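Local structure of putative fumarylacetoacetate hydrolase family protein (Yersinia pestis, 3S52) at residues A[21-26]-A[182-187]; A[76-81]-A[94-99]. The protein is a putative member of the fumarylacetoacetate hydrolase family with a strand-rich alpha/beta fold, forming an assembly of two chains. All blocks are in the same frame, centred on the assembly; numbering follows the deposited sequence.

Contact 1 (A[21-26]-A[182-187]); sequences KVVCVG and FTLRAG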
ATOM      1  N   LYS A  21      -2.047   2.221  -7.645  1.00 12.20           N
ATOM      2  CA  LYS A  21      -1.088   2.381  -6.552  1.00 10.46           C
ATOM      3  C   LYS A  21       0.139   3.185  -6.954  1.00 10.65           C
ATOM      4  O   LYS A  21       0.371   3.463  -8.139  1.00  9.61           O
ATOM      5  CB  LYS A  21      -0.650   1.016  -5.984  1.00 13.41           C
ATOM      6  CG  LYS A  21       0.147   0.134  -6.980  1.00 14.40           C
ATOM      7  CD  LYS A  21       0.580  -1.196  -6.333  1.00 16.96           C
ATOM      8  CE  LYS A  21       1.182  -2.170  -7.372  1.00 15.59           C
ATOM      9  NZ  LYS A  21       0.207  -2.538  -8.459  1.00 15.38           N
ATOM     10  N   VAL A  22       0.923   3.530  -5.940  1.00  8.94           N
ATOM     11  CA  VAL A  22       2.186   4.240  -6.084  1.00  7.48           C
ATOM     12  C   VAL A  22       3.238   3.419  -5.327  1.00 12.20           C
ATOM     13  O   VAL A  22       3.078   3.179  -4.136  1.00 16.16           O
ATOM     14  CB  VAL A  22       2.075   5.639  -5.452  1.00 12.57           C
ATOM     15  CG1 VAL A  22       3.341   6.454  -5.691  1.00  6.53           C
ATOM     16  CG2 VAL A  22       0.864   6.353  -5.994  1.00 13.05           C
ATOM     17  N   VAL A  23       4.274   2.949  -6.022  1.00 10.83           N
ATOM     18  CA  VAL A  23       5.352   2.179  -5.396  1.00  7.73           C
ATOM     19  C   VAL A  23       6.526   3.121  -5.236  1.00 11.56           C
ATOM     20  O   VAL A  23       6.883   3.842  -6.158  1.00 14.13           O
ATOM     21  CB  VAL A  23       5.722   0.914  -6.207  1.00 12.33           C
ATOM     22  CG1 VAL A  23       6.744   0.028  -5.441  1.00  8.45           C
ATOM     23  CG2 VAL A  23       4.481   0.115  -6.519  1.00  7.40           C
ATOM     24  N   CYS A  24       7.097   3.144  -4.042  1.00  7.18           N
ATOM     25  CA  CYS A  24       8.006   4.209  -3.644  1.00  5.97           C
ATOM     26  C   CYS A  24       9.270   3.625  -3.096  1.00 12.78           C
ATOM     27  O   CYS A  24       9.262   2.508  -2.585  1.00 13.64           O
ATOM     28  CB  CYS A  24       7.367   5.060  -2.539  1.00 15.02           C
ATOM     29  SG  CYS A  24       5.725   5.699  -2.939  1.00 18.85           S
ATOM     30  N   VAL A  25      10.359   4.388  -3.179  1.00 14.94           N
ATOM     31  CA  VAL A  25      11.617   3.940  -2.597  1.00 15.50           C
ATOM     32  C   VAL A  25      12.087   4.890  -1.495  1.00 12.25           C
ATOM     33  O   VAL A  25      12.056   6.105  -1.664  1.00 16.75           O
ATOM     34  CB  VAL A  25      12.718   3.792  -3.661  1.00 15.04           C
ATOM     35  CG1 VAL A  25      13.069   5.171  -4.304  1.00 10.39           C
ATOM     36  CG2 VAL A  25      13.951   3.125  -3.056  1.00  8.23           C
ATOM     37  N   GLY A  26      12.516   4.341  -0.363  1.00  9.61           N
ATOM     38  CA  GLY A  26      13.103   5.172   0.684  1.00 14.90           C
ATOM     39  C   GLY A  26      14.619   5.129   0.620  1.00 20.96           C
ATOM     40  O   GLY A  26      15.198   4.228   0.009  1.00 25.18           O
ATOM     41  N   PHE A 182       5.962  -6.577  -6.820  1.00 15.10           N
ATOM     42  CA  PHE A 182       4.647  -6.058  -7.186  1.00  9.97           C
ATOM     43  C   PHE A 182       4.453  -5.951  -8.699  1.00 14.75           C
ATOM     44  O   PHE A 182       5.290  -5.397  -9.407  1.00 12.99           O
ATOM     45  CB  PHE A 182       4.434  -4.697  -6.520  1.00  8.46           C
ATOM     46  CG  PHE A 182       5.011  -4.622  -5.128  1.00 13.51           C
ATOM     47  CD1 PHE A 182       4.447  -5.353  -4.092  1.00  9.83           C
ATOM     48  CD2 PHE A 182       6.112  -3.836  -4.858  1.00 16.77           C
ATOM     49  CE1 PHE A 182       4.972  -5.295  -2.815  1.00  9.54           C
ATOM     50  CE2 PHE A 182       6.637  -3.776  -3.577  1.00 15.99           C
ATOM     51  CZ  PHE A 182       6.070  -4.517  -2.565  1.00 12.08           C
ATOM     52  N   THR A 183       3.367  -6.522  -9.202  1.00 11.24           N
ATOM     53  CA  THR A 183       3.003  -6.251 -10.588  1.00 16.12           C
ATOM     54  C   THR A 183       2.706  -4.757 -10.681  1.00 16.39           C
ATOM     55  O   THR A 183       1.918  -4.222  -9.899  1.00 12.76           O
ATOM     56  CB  THR A 183       1.766  -7.062 -11.024  1.00 15.33           C
ATOM     57  OG1 THR A 183       2.138  -8.436 -11.196  1.00 19.24           O
ATOM     58  CG2 THR A 183       1.194  -6.517 -12.351  1.00 13.50           C
ATOM     59  N   LEU A 184       3.355  -4.071 -11.610  1.00 16.40           N
ATOM     60  CA  LEU A 184       3.084  -2.656 -11.816  1.00 13.29           C
ATOM     61  C   LEU A 184       2.165  -2.509 -13.019  1.00 15.78           C
ATOM     62  O   LEU A 184       2.584  -2.728 -14.154  1.00 19.50           O
ATOM     63  CB  LEU A 184       4.381  -1.877 -12.026  1.00 17.62           C
ATOM     64  CG  LEU A 184       5.477  -2.068 -10.975  1.00 18.24           C
ATOM     65  CD1 LEU A 184       6.650  -1.148 -11.254  1.00 22.12           C
ATOM     66  CD2 LEU A 184       4.938  -1.843  -9.570  1.00 18.10           C
ATOM     67  N   ARG A 185       0.907  -2.163 -12.771  1.00 13.02           N
ATOM     68  CA  ARG A 185      -0.064  -2.095 -13.847  1.00 16.16           C
ATOM     69  C   ARG A 185       0.131  -0.800 -14.621  1.00 16.93           C
ATOM     70  O   ARG A 185       0.687   0.168 -14.099  1.00 10.12           O
ATOM     71  CB  ARG A 185      -1.482  -2.189 -13.289  1.00 17.28           C
ATOM     72  CG  ARG A 185      -1.791  -3.484 -12.494  1.00 23.83           C
ATOM     73  CD  ARG A 185      -3.299  -3.798 -12.515  1.00 24.37           C
ATOM     74  NE  ARG A 185      -3.710  -4.890 -11.618  1.00 20.90           N
ATOM     75  CZ  ARG A 185      -3.526  -6.181 -11.881  1.00 26.48           C
ATOM     76  NH1 ARG A 185      -3.945  -7.105 -11.026  1.00 30.74           N
ATOM     77  NH2 ARG A 185      -2.913  -6.555 -12.997  1.00 20.40           N
ATOM     78  N   ALA A 186      -0.317  -0.788 -15.869  1.00 15.64           N
ATOM     79  CA  ALA A 186      -0.408   0.463 -16.604  1.00 22.35           C
ATOM     80  C   ALA A 186      -1.179   1.430 -15.721  1.00 16.92           C
ATOM     81  O   ALA A 186      -2.211   1.069 -15.159  1.00 14.12           O
ATOM     82  CB  ALA A 186      -1.146   0.247 -17.924  1.00 15.13           C
ATOM     83  N   GLY A 187      -0.666   2.646 -15.571  1.00 14.08           N
ATOM     84  CA  GLY A 187      -1.313   3.628 -14.722  1.00 11.62           C
ATOM     85  C   GLY A 187      -0.734   3.665 -13.318  1.00 15.95           C
ATOM     86  O   GLY A 187      -1.058   4.559 -12.543  1.00 13.72           O
TER
HETATM   87  O   HOH W   1      -1.828   4.580  -9.870  1.00 13.43           O

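Contact 2 (A[76-81]-A[94-99]); sequences LAVLIG and RAIAGY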
ATOM      1  N   LEU A  76      10.952  12.641  -8.158  1.00 10.06           N
ATOM      2  CA  LEU A  76      10.592  12.369  -9.543  1.00 14.14           C
ATOM      3  C   LEU A  76       9.577  11.225  -9.557  1.00 17.42           C
ATOM      4  O   LEU A  76       9.800  10.181  -8.923  1.00 10.11           O
ATOM      5  CB  LEU A  76      11.837  11.982 -10.357  1.00  8.59           C
ATOM      6  CG  LEU A  76      11.501  11.605 -11.801  1.00 11.39           C
ATOM      7  CD1 LEU A  76      11.148  12.842 -12.594  1.00 10.97           C
ATOM      8  CD2 LEU A  76      12.658  10.847 -12.461  1.00 10.10           C
ATOM      9  N   ALA A  77       8.451  11.433 -10.237  1.00  6.96           N
ATOM     10  CA  ALA A  77       7.443  10.372 -10.369  1.00  6.91           C
ATOM     11  C   ALA A  77       7.467   9.830 -11.799  1.00 15.66           C
ATOM     12  O   ALA A  77       7.583  10.594 -12.749  1.00 14.89           O
ATOM     13  CB  ALA A  77       6.041  10.911 -10.038  1.00  6.85           C
ATOM     14  N   VAL A  78       7.350   8.515 -11.938  1.00  8.41           N
ATOM     15  CA  VAL A  78       7.399   7.856 -13.233  1.00 14.06           C
ATOM     16  C   VAL A  78       6.065   7.152 -13.447  1.00 14.70           C
ATOM     17  O   VAL A  78       5.598   6.425 -12.572  1.00 11.59           O
ATOM     18  CB  VAL A  78       8.525   6.813 -13.256  1.00 12.99           C
ATOM     19  CG1 VAL A  78       8.611   6.131 -14.601  1.00 14.39           C
ATOM     20  CG2 VAL A  78       9.851   7.459 -12.867  1.00 13.25           C
ATOM     21  N   LEU A  79       5.445   7.395 -14.594  1.00 11.75           N
ATOM     22  CA  LEU A  79       4.170   6.771 -14.939  1.00  8.11           C
ATOM     23  C   LEU A  79       4.415   5.530 -15.784  1.00 14.82           C
ATOM     24  O   LEU A  79       5.084   5.592 -16.823  1.00 12.70           O
ATOM     25  CB  LEU A  79       3.286   7.770 -15.706  1.00 12.51           C
ATOM     26  CG  LEU A  79       1.889   7.335 -16.184  1.00 12.30           C
ATOM     27  CD1 LEU A  79       0.991   6.925 -15.037  1.00 13.53           C
ATOM     28  CD2 LEU A  79       1.225   8.441 -16.997  1.00 16.78           C
ATOM     29  N   ILE A  80       3.872   4.402 -15.338  1.00 12.77           N
ATOM     30  CA  ILE A  80       3.992   3.161 -16.075  1.00 12.94           C
ATOM     31  C   ILE A  80       2.858   3.065 -17.107  1.00 16.03           C
ATOM     32  O   ILE A  80       1.691   3.233 -16.763  1.00 16.49           O
ATOM     33  CB  ILE A  80       3.938   1.926 -15.143  1.00 13.86           C
ATOM     34  CG1 ILE A  80       4.960   2.039 -13.998  1.00 12.01           C
ATOM     35  CG2 ILE A  80       4.147   0.653 -15.953  1.00 17.95           C
ATOM     36  CD1 ILE A  80       6.396   2.210 -14.464  1.00 12.34           C
ATOM     37  N   GLY A  81       3.203   2.813 -18.368  1.00 16.40           N
ATOM     38  CA  GLY A  81       2.198   2.699 -19.420  1.00 17.26           C
ATOM     39  C   GLY A  81       1.921   1.283 -19.898  1.00 19.25           C
ATOM     40  O   GLY A  81       0.982   1.054 -20.663  1.00 18.16           O
ATOM     41  N   ARG A  94      11.036   0.347 -21.882  1.00 20.99           N
ATOM     42  CA  ARG A  94      10.018   0.505 -22.930  1.00 23.94           C
ATOM     43  C   ARG A  94       8.632   0.789 -22.362  1.00 21.18           C
ATOM     44  O   ARG A  94       7.705   1.144 -23.098  1.00 19.15           O
ATOM     45  CB  ARG A  94       9.914  -0.763 -23.805  1.00 24.33           C
ATOM     46  CG  ARG A  94      11.219  -1.253 -24.417  1.00 30.42           C
ATOM     47  CD  ARG A  94      10.979  -2.363 -25.465  1.00 28.78           C
ATOM     48  NE  ARG A  94      10.228  -3.499 -24.923  1.00 34.25           N
ATOM     49  CZ  ARG A  94      10.778  -4.649 -24.546  1.00 38.04           C
ATOM     50  NH1 ARG A  94      12.090  -4.825 -24.661  1.00 40.37           N
ATOM     51  NH2 ARG A  94      10.021  -5.628 -24.058  1.00 37.77           N
ATOM     52  N   ALA A  95       8.476   0.577 -21.063  1.00 21.03           N
ATOM     53  CA  ALA A  95       7.165   0.646 -20.434  1.00 18.58           C
ATOM     54  C   ALA A  95       6.841   2.027 -19.850  1.00 20.37           C
ATOM     55  O   ALA A  95       5.710   2.286 -19.430  1.00 22.62           O
ATOM     56  CB  ALA A  95       7.046  -0.431 -19.340  1.00 12.28           C
ATOM     57  N   ILE A  96       7.831   2.906 -19.799  1.00 17.75           N
ATOM     58  CA  ILE A  96       7.629   4.195 -19.137  1.00 19.39           C
ATOM     59  C   ILE A  96       6.837   5.170 -20.023  1.00 16.88           C
ATOM     60  O   ILE A  96       7.195   5.401 -21.183  1.00 11.89           O
ATOM     61  CB  ILE A  96       8.969   4.782 -18.649  1.00 21.56           C
ATOM     62  CG1 ILE A  96       9.556   3.862 -17.562  1.00 16.06           C
ATOM     63  CG2 ILE A  96       8.773   6.185 -18.118  1.00 14.11           C
ATOM     64  CD1 ILE A  96      10.959   4.220 -17.093  1.00 12.85           C
ATOM     65  N   ALA A  97       5.705   5.649 -19.506  1.00 12.30           N
ATOM     66  CA  ALA A  97       4.838   6.573 -20.246  1.00 17.92           C
ATOM     67  C   ALA A  97       5.204   8.056 -20.130  1.00 20.67           C
ATOM     68  O   ALA A  97       5.091   8.808 -21.085  1.00 24.99           O
ATOM     69  CB  ALA A  97       3.371   6.342 -19.906  1.00 18.05           C
ATOM     70  N   GLY A  98       5.617   8.492 -18.953  1.00 17.51           N
ATOM     71  CA  GLY A  98       5.901   9.903 -18.767  1.00 14.91           C
ATOM     72  C   GLY A  98       6.486  10.177 -17.403  1.00 16.29           C
ATOM     73  O   GLY A  98       6.579   9.279 -16.561  1.00 10.94           O
ATOM     74  N   TYR A  99       6.882  11.419 -17.175  1.00 12.27           N
ATOM     75  CA  TYR A  99       7.465  11.761 -15.897  1.00 10.40           C
ATOM     76  C   TYR A  99       6.770  12.951 -15.246  1.00 13.64           C
ATOM     77  O   TYR A  99       6.247  13.826 -15.925  1.00 12.82           O
ATOM     78  CB  TYR A  99       8.948  12.062 -16.077  1.00  9.43           C
ATOM     79  CG  TYR A  99       9.743  10.904 -16.628  1.00 11.47           C
ATOM     80  CD1 TYR A  99      10.157   9.874 -15.803  1.00 10.43           C
ATOM     81  CD2 TYR A  99      10.093  10.852 -17.975  1.00 16.52           C
ATOM     82  CE1 TYR A  99      10.898   8.810 -16.297  1.00 13.00           C
ATOM     83  CE2 TYR A  99      10.829   9.792 -18.482  1.00 18.11           C
ATOM     84  CZ  TYR A  99      11.234   8.777 -17.631  1.00 15.89           C
ATOM     85  OH  TYR A  99      11.963   7.716 -18.107  1.00 17.20           O
TER

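Contact 1 (A[21-26]-A[182-187])
Strand 21-26 meets the loop that leaves helix 171-181 through side chains and a water, a buried contact at the subunit interface. Its polar anchor is Lys21: Lys21 NZ donates to Thr183 O at 2.8 Å, and the C=O...NZ angle of 168° shows that the ammonium meets the carbonyl oxygen almost end-on. From a chi1 of 65° the chain runs extended through chi2 and chi3, then bends at chi4 (-61°), placing NZ at that oxygen. A salt bridge to Asp188 grips the same nitrogen, and Asp188 also accepts from Arg185 N, joining lysine to loop backbone. The apolar half is made by Val23, whose two methyls each meet a different side chain of the loop. Val23 CG2 packs 3.7 Å from Leu184 CD2, the side chains crossing at about a right angle, while Val23 CG1 lies 4.0 Å from Phe182 CD2, oblique to the ring. Where the loop ends, water 1 bridges the backbones, donating to Lys21 O (3.0 Å) and Gly187 O (2.8 Å). Thr183 and Arg185 turn their polar groups to Asp128 and Glu51 of the second subunit, respectively. This is a helix-to-strand connection, leading from helix 171-181 into strand 189-191, the parallel partner of strand 21-26.

Contact 2 (A[76-81]-A[94-99])
Main-chain hydrogen bonds tie residues 76-81 to residues 94-99 as antiparallel neighbours, the axes of strands 76-80 and 96-99 approaching to 4.7 Å with their directions 149° apart. Leu79 N donates to Gly98 O at 3.0 Å. Leu79 O instead accepts from Ala97 N at 2.8 Å, so that Leu79 faces both Ala97 and Gly98, an irregularity consistent with a beta bulge. A third bond, Gly81 N to Ala95 O at 2.8 Å, carries the bonding on to Ala95, just ahead of strand 96-99. A CA-H...O contact joins Tyr99 CA to Ala77 O (3.4 Å).

Apolar contacts flank this ladder. Val78 and Tyr99 form a non-hydrogen-bonded pair with side chains alongside each other on the same sheet face; Val78 CG2 lies at the edge of the ring, 3.8 Å from Tyr99 CD1. The other methyl, placed anti to the backbone N by chi1 of -179°, meets Ile96: Val78 CG1 to Ile96 CG2 is 3.5 Å. Near Gly98, Leu79 CG packs against Ala97 CB at 4.1 Å.

Around the pair, Leu76, Val78 and Ile80 rest on helix 171-181, whereas Leu79 touches Phe136 of strand 131-138. The Tyr99 ring meets Phe142, and strand 189-191 pairs with strand 70-80.

Overall arrangement
The centres of the two contacts lie 11 Å apart, and both reach the same mixed sheet. Along the chain the order is 21-26, 76-81, 94-99 and 182-187, so both segments of contact 2 fall between those of contact 1. They touch where the loop of contact 1 runs beside the end of strand 70-80: Gly187 N approaches Ile80 O at 2.7 Å, a probable hydrogen bond, and Ala186 CB packs 3.6 Å from Gly81 O. Strand 189-191 then pairs with both strand 21-26 and strand 70-80, and helix 171-181 packs on both contacts. Distant segments thus meet around one sheet, loop 182-187 feeding strand 189-191 into it; contact 1 also touches the second subunit, contact 2 does not.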